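Local coordinates for protein hexokinase (Schistosoma mansoni, PDB 1BDG) that binds glucose and probably transfers a phosphate group from ATP to the 6-hydroxyl of glucose and other hexoses, the entry step of glycolysis, at residues Glu27-Arg32 against Gly251-Lys256; Gln265-Met270 against Glu283-Gly288; Gly292-His297 against Glu368-Arg373. All blocks are in the same frame, centred on the assembly; numbering follows the deposited sequence.

Contact 1: residues Glu27-Arg32 against Gly251-Lys256; sequences EEICDR and GAFGEK
Phe253 reaches from the loop after strand 243-247 to the side of helix 23-41, where Ile29 and Arg32, a little under one turn apart, receive its ring. The contact is almost wholly apolar. The far tip of the ring does most of the touching: CZ of Phe253 lies 3.7 Å from CB of Arg32, which sits at the ring edge, in the ring plane. CZ also comes within 3.7 Å of the carbonyl carbon of Arg32, approached obliquely. One corner further round, CE2 of Phe253 is 4.2 Å from the CG2 methyl of Ile29 and 4.0 Å from the Ile29 carbonyl oxygen, so the ring meets backbone as well as side chain. Phe253 reaches this far because its CG is turned anti to the backbone N (chi1 -170°). Met33 and Ser36, further along the same helix, and Glu258 also touch the ring.

Polar interactions stay within each segment. Phe253 is the second residue of a type II turn from Ala252 to Glu255, closed by a 3.1 Å hydrogen bond from Glu255 N to Ala252 O. Gly254 takes the third position with a positive phi of 92°, a backbone shape that glycine adopts readily. On the helix, Arg32 gives Phe253 only its aliphatic base and backbone. Its guanidinium heads away towards Glu28, NE and OE2 forming a long, weakly restraining ion pair of 3.8 Å.

The contact thus joins helix 23-41 to a loop whose Phe253 side chain lies about 8 Å from that of substrate-binding Glu283. Its chemistry implies adhesion by burial and shape: the turn and the chi1 rotamer together direct the ring to a mixed surface of hydrocarbon and backbone.

Contact 2: residues Gln265-Met270 against Glu283-Gly288; sequences QFDKSM and EKMVSG. With GLC (alpha-D-glucopyranose), chain B.
Met270 and Lys284 meet through their aliphatic parts, the methyl CE of Met270 lying 3.4 Å from CB of Lys284 and 3.9 Å from its CG. Met270 leaves its helix with CG anti to the backbone N (chi1 -170°), then bends at chi2 and chi3; this curl, easy for flexible methionine, swings the terminal methyl onto the base of the lysine. Lys284 bends late, at chi3 and chi4, and carries its buried ammonium off to the carbonyl oxygen of Lys279.

Asp267 and Met285 cross at about a right angle, OD1 of Asp267 standing 4.1 Å from CG of Met285. Both set CG anti to the carbonyl carbon (chi1 -76° and -64°), and Met285 then runs extended before bending at chi3. OD2 of Asp267 pairs with Arg373 and accepts from Thr264 N.

Glu283 turns from this packing to the sugar. Extended beyond CG, it brings OE2 to 2.7 Å from the anomeric hydroxyl O1 of glucose, which donates to it; Thr222 N also bonds OE2. The short helix 283-286 thus packs on helix 265-272 and also meets substrate, while helix 288-304 covers Met270 through Tyr290, and helix 357-389 meets Met285 through Leu377.

Contact 3: residues Gly292-His297 against Glu368-Arg373; sequences GELVRH and EMVVKR
Leu294 packs against Val370 and Arg373 where helix 288-304 runs past helix 357-389, roughly antiparallel at 146°, with the axes of the two short segments 9.5 Å apart. Val370 accompanies Leu294 from CB to CD1, and Arg373 joins only at the tip. CB of Leu294 faces the fork of Val370, 3.8 Å from CG1 and 4.1 Å from CG2. At CG the chain branches. CD1 keeps 3.8 Å from Val370 CG1 and comes 3.3 Å from NH2 of Arg373, at the guanidinium edge and near its plane. CD2 departs to helix 265-272, where it packs on OD1 of Asp267.

The two methyls of Val370 divide between neighbouring residues of helix 288-304: while CG1 takes Leu294, CG2 lies 4.0 Å from CG2 of Val295. A beta-branched residue fits here, because its two methyls sit close to the backbone. Val295 in turn lies near Leu328, a probable ATP-site residue.

Polar groups on the remote side of helix 288-304 find partners within it. Arg296 bonds Glu293 through NE to OE1 and NH2 to OE2, the latter at 2.8 Å; the oxygens lie near the guanidinium plane, while the nitrogens approach from above the carboxylate plane. His297 donates from ND1 to the carbonyl oxygen of Glu293 (158° at the hydrogen), which also takes the backbone N of His297 from the opposite face.

Branched aliphatic groups thus join the helices, and Arg373, through NH1, pairs with OD2 of Asp267. The low-polarity surroundings would probably strengthen this attraction, at the price of stripping both charges of water, so the arginine needs its acidic partner.

In the fold
Contacts 1, 2 and 3 follow in series along the chain, although contact 1 draws in the N-terminal helix 23-41 and contact 3 the late helix 357-389. The centres of contacts 2 and 3 lie about 8 Å apart; the Asp267–Arg373 salt bridge joins them, and His297 packs on Ser269 and Met270. The centre of contact 1 is about 14 Å from that of contact 2, to which Gly251 O and Glu283 N link it by a probable hydrogen bond, and about 19 Å from that of contact 3. Contacts 2 and 3 lie in the predicted large subdomain and link glucose-binding Glu283, through helix 265-272, to helices 288-304 and 357-389; contact 1 brings helix 23-41 to the loop containing Gly251.

Contact 1: residues Glu27-Arg32 against Gly251-Lys256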
# COMPACT_ATOMS: atom_id res chain seq x y z
N GLU A 27 -2.97 11.62 -17.64
CA GLU A 27 -4.31 11.44 -18.21
C GLU A 27 -4.35 10.03 -18.84
O GLU A 27 -5.28 9.27 -18.62
CB GLU A 27 -4.61 12.52 -19.26
CG GLU A 27 -4.63 13.96 -18.71
CD GLU A 27 -4.84 15.08 -19.76
OE1 GLU A 27 -4.41 14.92 -20.93
OE2 GLU A 27 -5.39 16.14 -19.41
N GLU A 28 -3.28 9.67 -19.53
CA GLU A 28 -3.16 8.38 -20.18
C GLU A 28 -3.02 7.20 -19.22
O GLU A 28 -3.72 6.20 -19.39
CB GLU A 28 -1.97 8.37 -21.10
CG GLU A 28 -1.86 7.13 -21.92
CD GLU A 28 -2.10 7.43 -23.36
OE1 GLU A 28 -1.55 8.48 -23.80
OE2 GLU A 28 -2.86 6.66 -24.02
N ILE A 29 -2.09 7.26 -18.27
CA ILE A 29 -1.94 6.15 -17.31
C ILE A 29 -3.35 5.88 -16.78
O ILE A 29 -3.89 4.78 -16.93
CB ILE A 29 -0.98 6.50 -16.14
CG1 ILE A 29 0.47 6.46 -16.61
CG2 ILE A 29 -1.19 5.56 -14.97
CD1 ILE A 29 1.00 7.78 -17.10
N CYS A 30 -3.99 6.94 -16.28
CA CYS A 30 -5.35 6.87 -15.77
C CYS A 30 -6.30 6.24 -16.79
O CYS A 30 -7.04 5.32 -16.45
CB CYS A 30 -5.83 8.27 -15.41
SG CYS A 30 -7.59 8.43 -15.22
N ASP A 31 -6.21 6.68 -18.03
CA ASP A 31 -7.05 6.18 -19.13
C ASP A 31 -6.87 4.69 -19.35
O ASP A 31 -7.85 3.97 -19.52
CB ASP A 31 -6.70 6.91 -20.42
CG ASP A 31 -7.91 7.33 -21.18
OD1 ASP A 31 -8.73 8.06 -20.59
OD2 ASP A 31 -8.03 6.96 -22.36
N ARG A 32 -5.62 4.25 -19.42
CA ARG A 32 -5.28 2.84 -19.59
C ARG A 32 -5.72 2.06 -18.34
O ARG A 32 -6.28 0.97 -18.44
CB ARG A 32 -3.75 2.68 -19.79
CG ARG A 32 -3.27 2.98 -21.20
CD ARG A 32 -1.77 3.17 -21.28
NE ARG A 32 -1.35 3.51 -22.64
CZ ARG A 32 -0.78 2.65 -23.49
NH1 ARG A 32 -0.52 1.40 -23.12
NH2 ARG A 32 -0.54 3.02 -24.75
N GLY A 251 -1.68 -2.51 -7.67
CA GLY A 251 -0.23 -2.55 -7.64
C GLY A 251 0.23 -3.35 -8.85
O GLY A 251 1.30 -3.12 -9.40
N ALA A 252 -0.61 -4.28 -9.27
CA ALA A 252 -0.29 -5.12 -10.42
C ALA A 252 -0.40 -4.43 -11.78
O ALA A 252 -0.10 -5.06 -12.78
CB ALA A 252 -1.12 -6.38 -10.40
N PHE A 253 -0.83 -3.18 -11.83
CA PHE A 253 -0.95 -2.50 -13.13
C PHE A 253 0.42 -2.50 -13.79
O PHE A 253 1.44 -2.48 -13.12
CB PHE A 253 -1.49 -1.07 -12.99
CG PHE A 253 -1.86 -0.42 -14.32
CD1 PHE A 253 -2.64 -1.10 -15.26
CD2 PHE A 253 -1.47 0.89 -14.60
CE1 PHE A 253 -3.02 -0.49 -16.47
CE2 PHE A 253 -1.84 1.52 -15.82
CZ PHE A 253 -2.63 0.82 -16.75
N GLY A 254 0.44 -2.55 -15.11
CA GLY A 254 1.69 -2.58 -15.83
C GLY A 254 2.17 -4.00 -16.11
O GLY A 254 3.02 -4.19 -16.96
N GLU A 255 1.61 -4.99 -15.41
CA GLU A 255 2.01 -6.39 -15.60
C GLU A 255 1.76 -6.94 -17.00
O GLU A 255 2.25 -8.02 -17.33
CB GLU A 255 1.39 -7.31 -14.54
CG GLU A 255 1.97 -7.11 -13.14
CD GLU A 255 1.58 -8.18 -12.12
OE1 GLU A 255 0.80 -9.10 -12.40
OE2 GLU A 255 2.09 -8.11 -11.01
N LYS A 256 0.98 -6.23 -17.81
CA LYS A 256 0.71 -6.63 -19.19
C LYS A 256 1.28 -5.61 -20.18
O LYS A 256 0.79 -5.48 -21.29
CB LYS A 256 -0.78 -6.75 -19.46
CG LYS A 256 -1.53 -7.69 -18.58
CD LYS A 256 -1.53 -9.08 -19.12
CE LYS A 256 -2.50 -9.89 -18.30
NZ LYS A 256 -2.14 -9.88 -16.85

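Contact 2: residues Gln265-Met270 against Glu283-Gly288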
# COMPACT_ATOMS: atom_id res chain seq x y z
N GLN A 265 14.83 2.94 -16.81
CA GLN A 265 15.81 1.87 -16.54
C GLN A 265 16.05 1.63 -15.05
O GLN A 265 16.43 0.53 -14.64
CB GLN A 265 17.14 2.12 -17.26
CG GLN A 265 17.77 3.48 -17.01
CD GLN A 265 19.28 3.52 -17.32
OE1 GLN A 265 20.11 3.07 -16.52
NE2 GLN A 265 19.62 4.10 -18.46
N PHE A 266 15.81 2.66 -14.25
CA PHE A 266 15.97 2.59 -12.82
C PHE A 266 14.82 1.75 -12.26
O PHE A 266 14.98 1.00 -11.30
CB PHE A 266 15.95 4.00 -12.27
CG PHE A 266 16.94 4.92 -12.94
CD1 PHE A 266 18.30 4.71 -12.79
CD2 PHE A 266 16.51 5.96 -13.75
CE1 PHE A 266 19.23 5.52 -13.44
CE2 PHE A 266 17.43 6.77 -14.40
CZ PHE A 266 18.80 6.55 -14.24
N ASP A 267 13.67 1.87 -12.91
CA ASP A 267 12.48 1.12 -12.54
C ASP A 267 12.70 -0.36 -12.90
O ASP A 267 12.26 -1.27 -12.17
CB ASP A 267 11.25 1.67 -13.30
CG ASP A 267 10.74 2.99 -12.73
OD1 ASP A 267 10.60 3.11 -11.50
OD2 ASP A 267 10.44 3.89 -13.53
N LYS A 268 13.41 -0.60 -14.00
CA LYS A 268 13.69 -1.95 -14.48
C LYS A 268 14.76 -2.66 -13.69
O LYS A 268 14.60 -3.83 -13.37
CB LYS A 268 14.04 -1.94 -15.97
CG LYS A 268 12.92 -1.43 -16.83
CD LYS A 268 13.26 -1.40 -18.29
CE LYS A 268 12.13 -0.69 -19.01
NZ LYS A 268 12.05 -0.89 -20.46
N SER A 269 15.86 -1.98 -13.36
CA SER A 269 16.91 -2.63 -12.59
C SER A 269 16.56 -2.74 -11.11
O SER A 269 17.19 -3.50 -10.38
CB SER A 269 18.25 -1.93 -12.78
OG SER A 269 18.19 -0.61 -12.31
N MET A 270 15.58 -1.94 -10.68
CA MET A 270 15.09 -1.96 -9.30
C MET A 270 14.17 -3.19 -9.25
O MET A 270 14.28 -4.04 -8.38
CB MET A 270 14.27 -0.68 -9.02
CG MET A 270 13.86 -0.39 -7.58
SD MET A 270 12.40 -1.26 -6.98
CE MET A 270 11.22 -0.66 -8.03
N GLU A 283 2.99 -0.54 -8.49
CA GLU A 283 3.30 -0.31 -7.09
C GLU A 283 4.74 0.12 -6.86
O GLU A 283 5.02 0.96 -6.02
CB GLU A 283 3.02 -1.55 -6.26
CG GLU A 283 3.59 -1.47 -4.85
CD GLU A 283 3.17 -2.62 -4.00
OE1 GLU A 283 3.79 -3.69 -4.10
OE2 GLU A 283 2.21 -2.44 -3.23
N LYS A 284 5.65 -0.49 -7.60
CA LYS A 284 7.06 -0.19 -7.49
C LYS A 284 7.42 1.23 -7.90
O LYS A 284 8.54 1.70 -7.63
CB LYS A 284 7.85 -1.23 -8.29
CG LYS A 284 7.82 -2.59 -7.65
CD LYS A 284 8.22 -3.69 -8.58
CE LYS A 284 8.92 -4.81 -7.84
NZ LYS A 284 8.21 -6.10 -7.87
N MET A 285 6.49 1.92 -8.57
CA MET A 285 6.70 3.30 -9.01
C MET A 285 6.13 4.25 -7.97
O MET A 285 6.54 5.39 -7.90
CB MET A 285 5.99 3.58 -10.34
CG MET A 285 6.48 2.80 -11.57
SD MET A 285 5.38 2.91 -13.01
CE MET A 285 6.03 4.27 -13.90
N VAL A 286 5.25 3.73 -7.11
CA VAL A 286 4.54 4.51 -6.10
C VAL A 286 4.79 4.31 -4.59
O VAL A 286 4.99 5.29 -3.87
CB VAL A 286 3.00 4.37 -6.34
CG1 VAL A 286 2.22 5.21 -5.37
CG2 VAL A 286 2.65 4.75 -7.75
N SER A 287 4.78 3.07 -4.12
CA SER A 287 4.93 2.77 -2.70
C SER A 287 6.23 3.02 -1.94
O SER A 287 7.33 2.99 -2.50
CB SER A 287 4.48 1.34 -2.45
OG SER A 287 5.44 0.42 -2.93
N GLY A 288 6.07 3.13 -0.63
CA GLY A 288 7.17 3.36 0.29
C GLY A 288 8.27 2.31 0.36
O GLY A 288 9.39 2.63 0.73
C1 GLC B . 0.28 -4.56 -1.59
C2 GLC B . -0.71 -5.73 -1.45
C3 GLC B . -2.12 -5.20 -1.38
C4 GLC B . -2.24 -4.18 -0.26
C5 GLC B . -1.23 -3.08 -0.47
C6 GLC B . -1.24 -2.06 0.65
O1 GLC B . -0.05 -3.86 -2.74
O2 GLC B . -0.60 -6.62 -2.56
O3 GLC B . -3.04 -6.26 -1.16
O4 GLC B . -3.54 -3.66 -0.22
O5 GLC B . 0.09 -3.64 -0.51
O6 GLC B . -0.43 -2.47 1.73

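Contact 3: residues Gly292-His297 against Glu368-Arg373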
# COMPACT_ATOMS: atom_id res chain seq x y z
N GLY A 292 12.64 4.47 -2.06
CA GLY A 292 14.00 4.73 -1.62
C GLY A 292 14.98 3.97 -2.50
O GLY A 292 16.05 4.47 -2.87
N GLU A 293 14.58 2.78 -2.92
CA GLU A 293 15.42 1.95 -3.74
C GLU A 293 15.62 2.62 -5.09
O GLU A 293 16.68 2.46 -5.72
CB GLU A 293 14.80 0.55 -3.86
CG GLU A 293 15.74 -0.58 -4.32
CD GLU A 293 17.01 -0.79 -3.47
OE1 GLU A 293 17.26 -0.04 -2.49
OE2 GLU A 293 17.79 -1.71 -3.81
N LEU A 294 14.66 3.42 -5.52
CA LEU A 294 14.79 4.09 -6.81
C LEU A 294 15.93 5.10 -6.81
O LEU A 294 16.71 5.15 -7.76
CB LEU A 294 13.47 4.77 -7.24
CG LEU A 294 12.58 3.96 -8.20
CD1 LEU A 294 11.28 4.67 -8.45
CD2 LEU A 294 13.32 3.72 -9.49
N VAL A 295 16.02 5.90 -5.74
CA VAL A 295 17.09 6.90 -5.61
C VAL A 295 18.43 6.21 -5.44
O VAL A 295 19.44 6.74 -5.87
CB VAL A 295 16.87 7.83 -4.43
CG1 VAL A 295 17.92 8.92 -4.45
CG2 VAL A 295 15.48 8.43 -4.47
N ARG A 296 18.45 5.05 -4.81
CA ARG A 296 19.70 4.32 -4.66
C ARG A 296 20.17 3.86 -6.03
O ARG A 296 21.35 3.98 -6.35
CB ARG A 296 19.55 3.08 -3.76
CG ARG A 296 20.90 2.60 -3.23
CD ARG A 296 20.81 1.35 -2.41
NE ARG A 296 20.29 0.25 -3.21
CZ ARG A 296 21.04 -0.54 -3.96
NH1 ARG A 296 22.36 -0.37 -4.00
NH2 ARG A 296 20.46 -1.48 -4.71
N HIS A 297 19.25 3.31 -6.82
CA HIS A 297 19.58 2.85 -8.16
C HIS A 297 20.09 3.99 -9.02
O HIS A 297 21.07 3.83 -9.72
CB HIS A 297 18.39 2.16 -8.82
CG HIS A 297 18.30 0.71 -8.48
ND1 HIS A 297 17.81 0.26 -7.28
CD2 HIS A 297 18.73 -0.38 -9.14
CE1 HIS A 297 17.93 -1.05 -7.21
NE2 HIS A 297 18.49 -1.47 -8.34
N GLU A 368 13.45 14.31 -5.15
CA GLU A 368 12.33 15.12 -5.64
C GLU A 368 11.68 14.51 -6.89
O GLU A 368 10.46 14.43 -6.99
CB GLU A 368 12.81 16.55 -5.96
CG GLU A 368 11.77 17.41 -6.67
CD GLU A 368 12.35 18.65 -7.34
OE1 GLU A 368 13.04 18.53 -8.38
OE2 GLU A 368 12.08 19.77 -6.85
N MET A 369 12.51 14.10 -7.85
CA MET A 369 12.00 13.51 -9.08
C MET A 369 11.19 12.27 -8.77
O MET A 369 10.02 12.17 -9.15
CB MET A 369 13.15 13.12 -10.03
CG MET A 369 13.87 14.28 -10.66
SD MET A 369 12.77 15.52 -11.30
CE MET A 369 12.67 15.05 -13.00
N VAL A 370 11.81 11.35 -8.05
CA VAL A 370 11.17 10.10 -7.69
C VAL A 370 9.91 10.28 -6.87
O VAL A 370 8.89 9.68 -7.16
CB VAL A 370 12.15 9.19 -6.94
CG1 VAL A 370 11.44 7.93 -6.44
CG2 VAL A 370 13.33 8.85 -7.86
N VAL A 371 9.97 11.12 -5.85
CA VAL A 371 8.84 11.36 -4.96
C VAL A 371 7.70 12.14 -5.61
O VAL A 371 6.54 11.94 -5.27
CB VAL A 371 9.31 12.02 -3.63
CG1 VAL A 371 8.32 13.07 -3.15
CG2 VAL A 371 9.54 10.94 -2.56
N LYS A 372 8.04 13.02 -6.55
CA LYS A 372 7.06 13.84 -7.26
C LYS A 372 6.16 12.98 -8.16
O LYS A 372 4.94 13.12 -8.16
CB LYS A 372 7.76 14.88 -8.12
CG LYS A 372 7.78 16.27 -7.54
CD LYS A 372 7.36 17.33 -8.57
N ARG A 373 6.80 12.10 -8.93
CA ARG A 373 6.09 11.19 -9.83
C ARG A 373 5.27 10.16 -9.05
O ARG A 373 4.23 9.70 -9.52
CB ARG A 373 7.08 10.46 -10.71
CG ARG A 373 6.46 9.48 -11.67
CD ARG A 373 7.54 8.66 -12.36
NE ARG A 373 8.23 7.77 -11.43
CZ ARG A 373 8.96 6.73 -11.80
NH1 ARG A 373 9.10 6.43 -13.09
NH2 ARG A 373 9.54 5.97 -10.89